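Long-range contacts in aminopeptidase-like protein (Chaetomium thermophilum, PDB 5JM6), which probably acts as a zinc-dependent aminopeptidase of the M18 family, built as a dodecamer and linked to the Cvt pathway of selective autophagy: residues 105-113 / 346-357; 410-419 / 474-482. All coordinates share one frame; numbering follows the deposited sequence.

Contact 1 (105-113 / 346-357)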
loop_
_atom_site.group_PDB
_atom_site.type_symbol
_atom_site.label_atom_id
_atom_site.label_comp_id
_atom_site.label_asym_id
_atom_site.label_seq_id
_atom_site.Cartn_x
_atom_site.Cartn_y
_atom_site.Cartn_z
ATOM N N THR A 105 1.432 14.621 -58.804
ATOM C CA THR A 105 2.135 13.343 -58.778
ATOM C C THR A 105 1.660 12.511 -57.588
ATOM O O THR A 105 1.206 13.045 -56.575
ATOM C CB THR A 105 3.670 13.552 -58.746
ATOM O OG1 THR A 105 4.082 14.153 -59.979
ATOM C CG2 THR A 105 4.429 12.237 -58.580
ATOM N N THR A 106 1.759 11.197 -57.746
ATOM C CA THR A 106 1.200 10.224 -56.829
ATOM C C THR A 106 2.274 9.252 -56.352
ATOM O O THR A 106 3.206 8.935 -57.092
ATOM C CB THR A 106 0.048 9.466 -57.523
ATOM O OG1 THR A 106 -1.138 10.268 -57.478
ATOM C CG2 THR A 106 -0.225 8.114 -56.880
ATOM N N ARG A 107 2.161 8.808 -55.104
ATOM C CA ARG A 107 3.014 7.748 -54.591
ATOM C C ARG A 107 2.165 6.745 -53.810
ATOM O O ARG A 107 1.476 7.115 -52.857
ATOM C CB ARG A 107 4.129 8.329 -53.720
ATOM C CG ARG A 107 5.272 7.368 -53.447
ATOM C CD ARG A 107 6.417 8.055 -52.717
ATOM N NE ARG A 107 7.279 8.811 -53.622
ATOM C CZ ARG A 107 8.474 9.292 -53.289
ATOM N NH1 ARG A 107 8.956 9.096 -52.071
ATOM N NH2 ARG A 107 9.188 9.969 -54.179
ATOM N N ASN A 108 2.193 5.488 -54.252
ATOM C CA ASN A 108 1.462 4.375 -53.633
ATOM C C ASN A 108 -0.059 4.594 -53.620
ATOM O O ASN A 108 -0.804 3.885 -52.943
ATOM C CB ASN A 108 2.009 4.161 -52.206
ATOM C CG ASN A 108 1.291 3.064 -51.436
ATOM O OD1 ASN A 108 1.418 1.881 -51.749
ATOM N ND2 ASN A 108 0.539 3.457 -50.412
ATOM N N GLY A 109 -0.535 5.529 -54.434
ATOM C CA GLY A 109 -1.958 5.814 -54.494
ATOM C C GLY A 109 -2.511 6.372 -53.191
ATOM O O GLY A 109 -3.720 6.557 -53.063
ATOM N N SER A 110 -1.652 6.498 -52.180
ATOM C CA SER A 110 -1.995 7.148 -50.915
ATOM C C SER A 110 -1.339 8.512 -50.627
ATOM O O SER A 110 -1.628 9.128 -49.602
ATOM C CB SER A 110 -1.687 6.191 -49.768
ATOM O OG SER A 110 -0.320 5.835 -49.763
ATOM N N SER A 111 -0.442 8.965 -51.499
ATOM C CA SER A 111 0.215 10.261 -51.322
ATOM C C SER A 111 0.140 11.054 -52.611
ATOM O O SER A 111 0.331 10.502 -53.692
ATOM C CB SER A 111 1.677 10.098 -50.897
ATOM O OG SER A 111 1.806 10.096 -49.487
ATOM N N ILE A 112 -0.137 12.347 -52.503
ATOM C CA ILE A 112 -0.279 13.162 -53.698
ATOM C C ILE A 112 0.238 14.584 -53.494
ATOM O O ILE A 112 0.041 15.194 -52.440
ATOM C CB ILE A 112 -1.754 13.191 -54.171
ATOM C CG1 ILE A 112 -1.891 13.967 -55.482
ATOM C CG2 ILE A 112 -2.668 13.757 -53.090
ATOM C CD1 ILE A 112 -3.273 13.903 -56.074
ATOM N N ILE A 113 0.922 15.091 -54.514
ATOM C CA ILE A 113 1.429 16.455 -54.533
ATOM C C ILE A 113 0.923 17.157 -55.784
ATOM O O ILE A 113 1.213 16.726 -56.896
ATOM C CB ILE A 113 2.968 16.490 -54.513
ATOM C CG1 ILE A 113 3.502 15.899 -53.208
ATOM C CG2 ILE A 113 3.478 17.910 -54.715
ATOM C CD1 ILE A 113 4.995 15.675 -53.215
ATOM N N ARG A 346 7.980 5.528 -47.255
ATOM C CA ARG A 346 8.071 6.069 -48.614
ATOM C C ARG A 346 7.121 7.239 -48.914
ATOM O O ARG A 346 7.514 8.218 -49.551
ATOM C CB ARG A 346 7.823 4.930 -49.607
ATOM C CG ARG A 346 7.861 5.303 -51.074
ATOM C CD ARG A 346 7.386 4.121 -51.906
ATOM N NE ARG A 346 7.344 4.397 -53.339
ATOM C CZ ARG A 346 6.298 4.128 -54.115
ATOM N NH1 ARG A 346 5.206 3.587 -53.592
ATOM N NH2 ARG A 346 6.341 4.404 -55.411
ATOM N N GLN A 347 5.886 7.146 -48.429
ATOM C CA GLN A 347 4.883 8.181 -48.670
ATOM C C GLN A 347 4.732 9.184 -47.517
ATOM O O GLN A 347 3.899 10.089 -47.585
ATOM C CB GLN A 347 3.533 7.526 -48.966
ATOM C CG GLN A 347 3.613 6.404 -49.988
ATOM C CD GLN A 347 3.845 5.044 -49.351
ATOM O OE1 GLN A 347 3.331 4.758 -48.270
ATOM N NE2 GLN A 347 4.629 4.202 -50.017
ATOM N N GLY A 348 5.530 9.022 -46.464
ATOM C CA GLY A 348 5.454 9.891 -45.299
ATOM C C GLY A 348 6.111 11.251 -45.487
ATOM O O GLY A 348 6.786 11.485 -46.489
ATOM N N ALA A 349 5.929 12.139 -44.512
ATOM C CA ALA A 349 6.346 13.538 -44.645
ATOM C C ALA A 349 7.845 13.772 -44.438
ATOM O O ALA A 349 8.410 14.699 -45.001
ATOM C CB ALA A 349 5.553 14.408 -43.682
ATOM N N ARG A 350 8.497 12.953 -43.627
ATOM C CA ARG A 350 9.949 13.052 -43.505
ATOM C C ARG A 350 10.631 12.087 -44.494
ATOM O O ARG A 350 11.788 11.709 -44.314
ATOM C CB ARG A 350 10.407 12.878 -42.046
ATOM C CG ARG A 350 9.660 11.860 -41.232
ATOM C CD ARG A 350 9.908 11.991 -39.733
ATOM N NE ARG A 350 11.304 12.250 -39.393
ATOM C CZ ARG A 350 11.888 11.799 -38.290
ATOM N NH1 ARG A 350 11.212 11.022 -37.461
ATOM N NH2 ARG A 350 13.158 12.084 -38.040
ATOM N N GLY A 351 9.865 11.621 -45.481
ATOM C CA GLY A 351 10.417 10.911 -46.627
ATOM C C GLY A 351 10.767 11.763 -47.849
ATOM O O GLY A 351 10.469 12.957 -47.904
ATOM N N ASN A 352 11.387 11.114 -48.834
ATOM C CA ASN A 352 11.880 11.723 -50.077
ATOM C C ASN A 352 10.868 12.560 -50.860
ATOM O O ASN A 352 11.246 13.488 -51.576
ATOM C CB ASN A 352 12.392 10.605 -50.999
ATOM C CG ASN A 352 13.588 11.016 -51.838
ATOM O OD1 ASN A 352 14.051 12.156 -51.779
ATOM N ND2 ASN A 352 14.102 10.076 -52.625
ATOM N N PHE A 353 9.589 12.231 -50.703
ATOM C CA PHE A 353 8.566 12.578 -51.687
ATOM C C PHE A 353 8.524 14.053 -52.103
ATOM O O PHE A 353 8.669 14.360 -53.286
ATOM C CB PHE A 353 7.190 12.164 -51.159
ATOM C CG PHE A 353 6.109 12.185 -52.202
ATOM C CD1 PHE A 353 6.419 12.033 -53.542
ATOM C CD2 PHE A 353 4.783 12.364 -51.841
ATOM C CE1 PHE A 353 5.431 12.055 -54.506
ATOM C CE2 PHE A 353 3.787 12.387 -52.801
ATOM C CZ PHE A 353 4.113 12.233 -54.135
ATOM N N LEU A 354 8.324 14.963 -51.155
ATOM C CA LEU A 354 8.225 16.380 -51.516
ATOM C C LEU A 354 9.560 17.017 -51.942
ATOM O O LEU A 354 9.586 17.765 -52.919
ATOM C CB LEU A 354 7.594 17.192 -50.380
ATOM C CG LEU A 354 7.462 18.691 -50.678
ATOM C CD1 LEU A 354 6.499 18.943 -51.833
ATOM C CD2 LEU A 354 7.035 19.467 -49.440
ATOM N N PRO A 355 10.664 16.757 -51.208
ATOM C CA PRO A 355 11.919 17.350 -51.690
ATOM C C PRO A 355 12.351 16.898 -53.087
ATOM O O PRO A 355 12.710 17.754 -53.894
ATOM C CB PRO A 355 12.936 16.895 -50.639
ATOM C CG PRO A 355 12.140 16.784 -49.399
ATOM C CD PRO A 355 10.818 16.218 -49.844
ATOM N N ILE A 356 12.308 15.600 -53.380
ATOM C CA ILE A 356 12.776 15.131 -54.682
ATOM C C ILE A 356 11.855 15.626 -55.800
ATOM O O ILE A 356 12.312 15.909 -56.908
ATOM C CB ILE A 356 12.905 13.584 -54.734
ATOM C CG1 ILE A 356 13.666 13.157 -55.992
ATOM C CG2 ILE A 356 11.544 12.903 -54.670
ATOM C CD1 ILE A 356 14.163 11.731 -55.952
ATOM N N THR A 357 10.566 15.761 -55.500
ATOM C CA THR A 357 9.615 16.289 -56.469
ATOM C C THR A 357 9.938 17.740 -56.796
ATOM O O THR A 357 9.932 18.138 -57.960
ATOM C CB THR A 357 8.168 16.186 -55.956
ATOM O OG1 THR A 357 7.783 14.808 -55.899
ATOM C CG2 THR A 357 7.215 16.937 -56.876
HETATM O O HOH W 1 4.227 4.756 -56.885
#
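The hairpin of strands 102-107 and 111-117, in the large mixed sheet, receives the start of helix 353-368, and R107 and F353 have the largest surfaces covered. The F353 ring is held on both faces. I113 CD1 lies over its centre, 3.5 Å from the ring centroid and close to the normal, while R107 CB approaches the opposite face 4.0 Å from the centroid; both are CH-pi contacts. With CG of R107 anti to the backbone N (chi1 -164°) and the chain bent at chi3, the side chain runs over the ring and turns its guanidinium toward the loop, its plane 40° from that of the ring. NH1 of R107 then donates to R346 O at 3.0 Å (N-H...O 156°), with the acceptor in the guanidinium plane. The extended R346 chain brings its own guanidinium back over R107, whose CG sits 3.5 Å from R346 CZ. The two guanidinium planes are nearly parallel but offset, the R107 methylene rather than its charged end lying over R346. Replacing R107 by an alanine removes the chain beyond CB, and would probably leave R346 O without this donor and part of one F353 face without its neighbour. S111 OG adds a second link, donating to Q347 O at 2.8 Å on a lone pair in the carbonyl plane. Beside it the Q347 amide stacks on that of N108. R346 NE also bonds G471 O of a neighbouring subunit. Two residues of one strand, S110 and S111, stand opposite the single R107, whose N and O bond S111 O and N: a classic beta bulge, in helix-on-sheet packing at a beta hairpin.

Contact 2 (410-419 / 474-482)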
loop_
_atom_site.group_PDB
_atom_site.type_symbol
_atom_site.label_atom_id
_atom_site.label_comp_id
_atom_site.label_asym_id
_atom_site.label_seq_id
_atom_site.Cartn_x
_atom_site.Cartn_y
_atom_site.Cartn_z
ATOM N N PRO A 410 -8.712 28.077 -29.054
ATOM C CA PRO A 410 -9.507 28.566 -30.188
ATOM C C PRO A 410 -10.969 28.127 -30.194
ATOM O O PRO A 410 -11.322 27.066 -29.677
ATOM C CB PRO A 410 -8.783 27.974 -31.408
ATOM C CG PRO A 410 -7.465 27.472 -30.894
ATOM C CD PRO A 410 -7.723 27.076 -29.483
ATOM N N ARG A 411 -11.808 28.953 -30.797
ATOM C CA ARG A 411 -13.238 28.715 -30.903
ATOM C C ARG A 411 -13.638 28.117 -32.238
ATOM O O ARG A 411 -12.860 28.104 -33.179
ATOM C CB ARG A 411 -13.983 30.029 -30.716
ATOM C CG ARG A 411 -13.483 30.854 -29.553
ATOM C CD ARG A 411 -14.121 30.421 -28.251
ATOM N NE ARG A 411 -15.097 31.389 -27.778
ATOM C CZ ARG A 411 -14.903 32.179 -26.732
ATOM N NH1 ARG A 411 -13.776 32.100 -26.050
ATOM N NH2 ARG A 411 -15.837 33.036 -26.360
ATOM N N LEU A 412 -14.861 27.613 -32.313
ATOM C CA LEU A 412 -15.384 27.067 -33.556
ATOM C C LEU A 412 -16.020 28.181 -34.374
ATOM O O LEU A 412 -16.536 29.149 -33.814
ATOM C CB LEU A 412 -16.401 25.957 -33.294
ATOM C CG LEU A 412 -15.900 24.685 -32.618
ATOM C CD1 LEU A 412 -17.020 23.661 -32.555
ATOM C CD2 LEU A 412 -14.692 24.127 -33.354
ATOM N N ASN A 413 -15.934 28.052 -35.696
ATOM C CA ASN A 413 -16.523 29.008 -36.633
ATOM C C ASN A 413 -15.954 30.414 -36.478
ATOM O O ASN A 413 -16.686 31.403 -36.474
ATOM C CB ASN A 413 -18.047 29.035 -36.487
ATOM C CG ASN A 413 -18.702 27.776 -37.019
ATOM O OD1 ASN A 413 -18.102 27.032 -37.796
ATOM N ND2 ASN A 413 -19.941 27.531 -36.610
ATOM N N VAL A 414 -14.634 30.489 -36.371
ATOM C CA VAL A 414 -13.934 31.759 -36.242
ATOM C C VAL A 414 -12.853 31.839 -37.311
ATOM O O VAL A 414 -12.838 32.751 -38.136
ATOM C CB VAL A 414 -13.325 31.933 -34.840
ATOM C CG1 VAL A 414 -12.313 33.060 -34.828
ATOM C CG2 VAL A 414 -14.424 32.197 -33.824
ATOM N N GLY A 415 -11.931 30.889 -37.271
ATOM C CA GLY A 415 -10.870 30.846 -38.249
ATOM C C GLY A 415 -9.779 29.901 -37.816
ATOM O O GLY A 415 -9.896 29.203 -36.809
ATOM N N VAL A 416 -8.702 29.893 -38.584
ATOM C CA VAL A 416 -7.615 28.971 -38.350
ATOM C C VAL A 416 -6.754 29.401 -37.161
ATOM O O VAL A 416 -6.588 30.592 -36.896
ATOM C CB VAL A 416 -6.762 28.841 -39.610
ATOM C CG1 VAL A 416 -5.862 27.680 -39.480
ATOM C CG2 VAL A 416 -7.659 28.635 -40.815
ATOM N N ALA A 417 -6.224 28.418 -36.440
ATOM C CA ALA A 417 -5.368 28.680 -35.294
ATOM C C ALA A 417 -3.900 28.519 -35.660
ATOM O O ALA A 417 -3.514 27.543 -36.303
ATOM C CB ALA A 417 -5.725 27.751 -34.142
ATOM N N LEU A 418 -3.083 29.486 -35.254
ATOM C CA LEU A 418 -1.641 29.339 -35.366
ATOM C C LEU A 418 -1.158 28.619 -34.116
ATOM O O LEU A 418 -1.301 29.121 -33.000
ATOM C CB LEU A 418 -0.946 30.695 -35.528
ATOM C CG LEU A 418 -0.913 31.353 -36.914
ATOM C CD1 LEU A 418 -2.283 31.413 -37.567
ATOM C CD2 LEU A 418 -0.324 32.749 -36.818
ATOM N N CYS A 419 -0.596 27.433 -34.315
ATOM C CA CYS A 419 -0.180 26.581 -33.213
ATOM C C CYS A 419 1.249 26.919 -32.804
ATOM O O CYS A 419 2.156 26.910 -33.635
ATOM C CB CYS A 419 -0.299 25.107 -33.613
ATOM S SG CYS A 419 -0.586 23.958 -32.252
ATOM N N ALA A 474 8.664 28.350 -42.128
ATOM C CA ALA A 474 7.490 27.510 -41.903
ATOM C C ALA A 474 6.680 27.877 -40.663
ATOM O O ALA A 474 7.172 28.545 -39.753
ATOM C CB ALA A 474 7.918 26.046 -41.825
ATOM N N ALA A 475 5.431 27.419 -40.638
ATOM C CA ALA A 475 4.559 27.584 -39.482
ATOM C C ALA A 475 3.632 26.386 -39.349
ATOM O O ALA A 475 3.300 25.739 -40.344
ATOM C CB ALA A 475 3.751 28.862 -39.598
ATOM N N ASP A 476 3.223 26.080 -38.121
ATOM C CA ASP A 476 2.173 25.091 -37.925
ATOM C C ASP A 476 0.830 25.759 -37.733
ATOM O O ASP A 476 0.658 26.647 -36.898
ATOM C CB ASP A 476 2.453 24.164 -36.744
ATOM C CG ASP A 476 3.350 23.012 -37.120
ATOM O OD1 ASP A 476 4.518 23.248 -37.473
ATOM O OD2 ASP A 476 2.850 21.870 -37.158
ATOM N N VAL A 477 -0.127 25.284 -38.511
ATOM C CA VAL A 477 -1.403 25.938 -38.669
ATOM C C VAL A 477 -2.493 24.885 -38.549
ATOM O O VAL A 477 -2.331 23.771 -39.037
ATOM C CB VAL A 477 -1.446 26.666 -40.028
ATOM C CG1 VAL A 477 -2.839 26.933 -40.471
ATOM C CG2 VAL A 477 -0.647 27.958 -39.959
ATOM N N GLY A 478 -3.591 25.209 -37.880
ATOM C CA GLY A 478 -4.651 24.231 -37.777
ATOM C C GLY A 478 -6.049 24.767 -37.608
ATOM O O GLY A 478 -6.274 25.838 -37.047
ATOM N N ILE A 479 -6.997 23.973 -38.088
ATOM C CA ILE A 479 -8.409 24.255 -37.923
ATOM C C ILE A 479 -8.839 23.595 -36.622
ATOM O O ILE A 479 -8.550 22.420 -36.400
ATOM C CB ILE A 479 -9.229 23.733 -39.119
ATOM C CG1 ILE A 479 -8.677 24.313 -40.425
ATOM C CG2 ILE A 479 -10.703 24.069 -38.957
ATOM C CD1 ILE A 479 -9.399 23.840 -41.667
ATOM N N PRO A 480 -9.503 24.357 -35.741
ATOM C CA PRO A 480 -9.832 23.837 -34.411
ATOM C C PRO A 480 -10.846 22.702 -34.454
ATOM O O PRO A 480 -11.715 22.665 -35.326
ATOM C CB PRO A 480 -10.408 25.059 -33.691
ATOM C CG PRO A 480 -10.921 25.925 -34.780
ATOM C CD PRO A 480 -9.975 25.740 -35.926
ATOM N N GLN A 481 -10.715 21.778 -33.509
ATOM C CA GLN A 481 -11.550 20.588 -33.468
ATOM C C GLN A 481 -11.696 20.057 -32.044
ATOM O O GLN A 481 -10.786 20.188 -31.224
ATOM C CB GLN A 481 -10.960 19.510 -34.380
ATOM C CG GLN A 481 -11.218 18.085 -33.933
ATOM C CD GLN A 481 -10.431 17.081 -34.735
ATOM O OE1 GLN A 481 -9.587 17.449 -35.547
ATOM N NE2 GLN A 481 -10.703 15.803 -34.515
ATOM N N LEU A 482 -12.847 19.453 -31.764
ATOM C CA LEU A 482 -13.075 18.747 -30.512
ATOM C C LEU A 482 -13.004 17.240 -30.729
ATOM O O LEU A 482 -13.272 16.752 -31.827
ATOM C CB LEU A 482 -14.428 19.126 -29.909
ATOM C CG LEU A 482 -14.438 20.434 -29.122
ATOM C CD1 LEU A 482 -15.731 20.592 -28.338
ATOM C CD2 LEU A 482 -13.233 20.487 -28.197
#
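P480 of 474-482 and V416 of 410-419 have the most surface buried, each against the other segment, and L412 comes third. The P480 ring fits against the loop that precedes strand 417-419: its CG is 3.3 Å from R411 O, its CD faces G415 O, and its CB packs on P410 CB. L412 CD2 reaches P480 from the same loop, 3.9 Å from P480 O. V416 works through one branch. Placed anti to the backbone N (chi1 -167°), CG1 touches V477 CG1, and the two valine side chains cross at about a right angle; the same methyl rests on G478 O. Beyond V416 the chains become antiparallel neighbours in the mixed sheet. A417 and G478 form a hydrogen-bonded pair, with A417 N to G478 O at 2.7 Å and G478 N to A417 O at 2.8 Å, both N-H...O angles 163°. L418 and V477 follow as a non-hydrogen-bonded pair, and C419 N donates to D476 O at 3.0 Å. The D476 side chain lies about 6 Å from that of the zinc ligand D391. On the loop side, R411 forms a salt bridge with D235 of a neighbouring subunit.

How the contacts relate
After two helices and a short edge strand, the chain forms the hairpin that holds 105-113, and contact 1 closes a long loop when 346-357 returns after 232 intervening residues, which include zinc ligands H133, D306 and E340. Contact 2 opens afterwards and closes a shorter loop of 54 residues, so the two stand in series, neither nested nor crossed. Both reach the same mixed sheet. Contact 1 sets helix 353-368 against strands 102-107 and 111-117, whereas contact 2 pairs strand 417-419 with strand 473-481, four strands beyond 111-117 in the sheet order. Their centres are 25 Å apart and their nearest atoms about 10 Å; strands 330-336, 127-133 and 386-394 run between them.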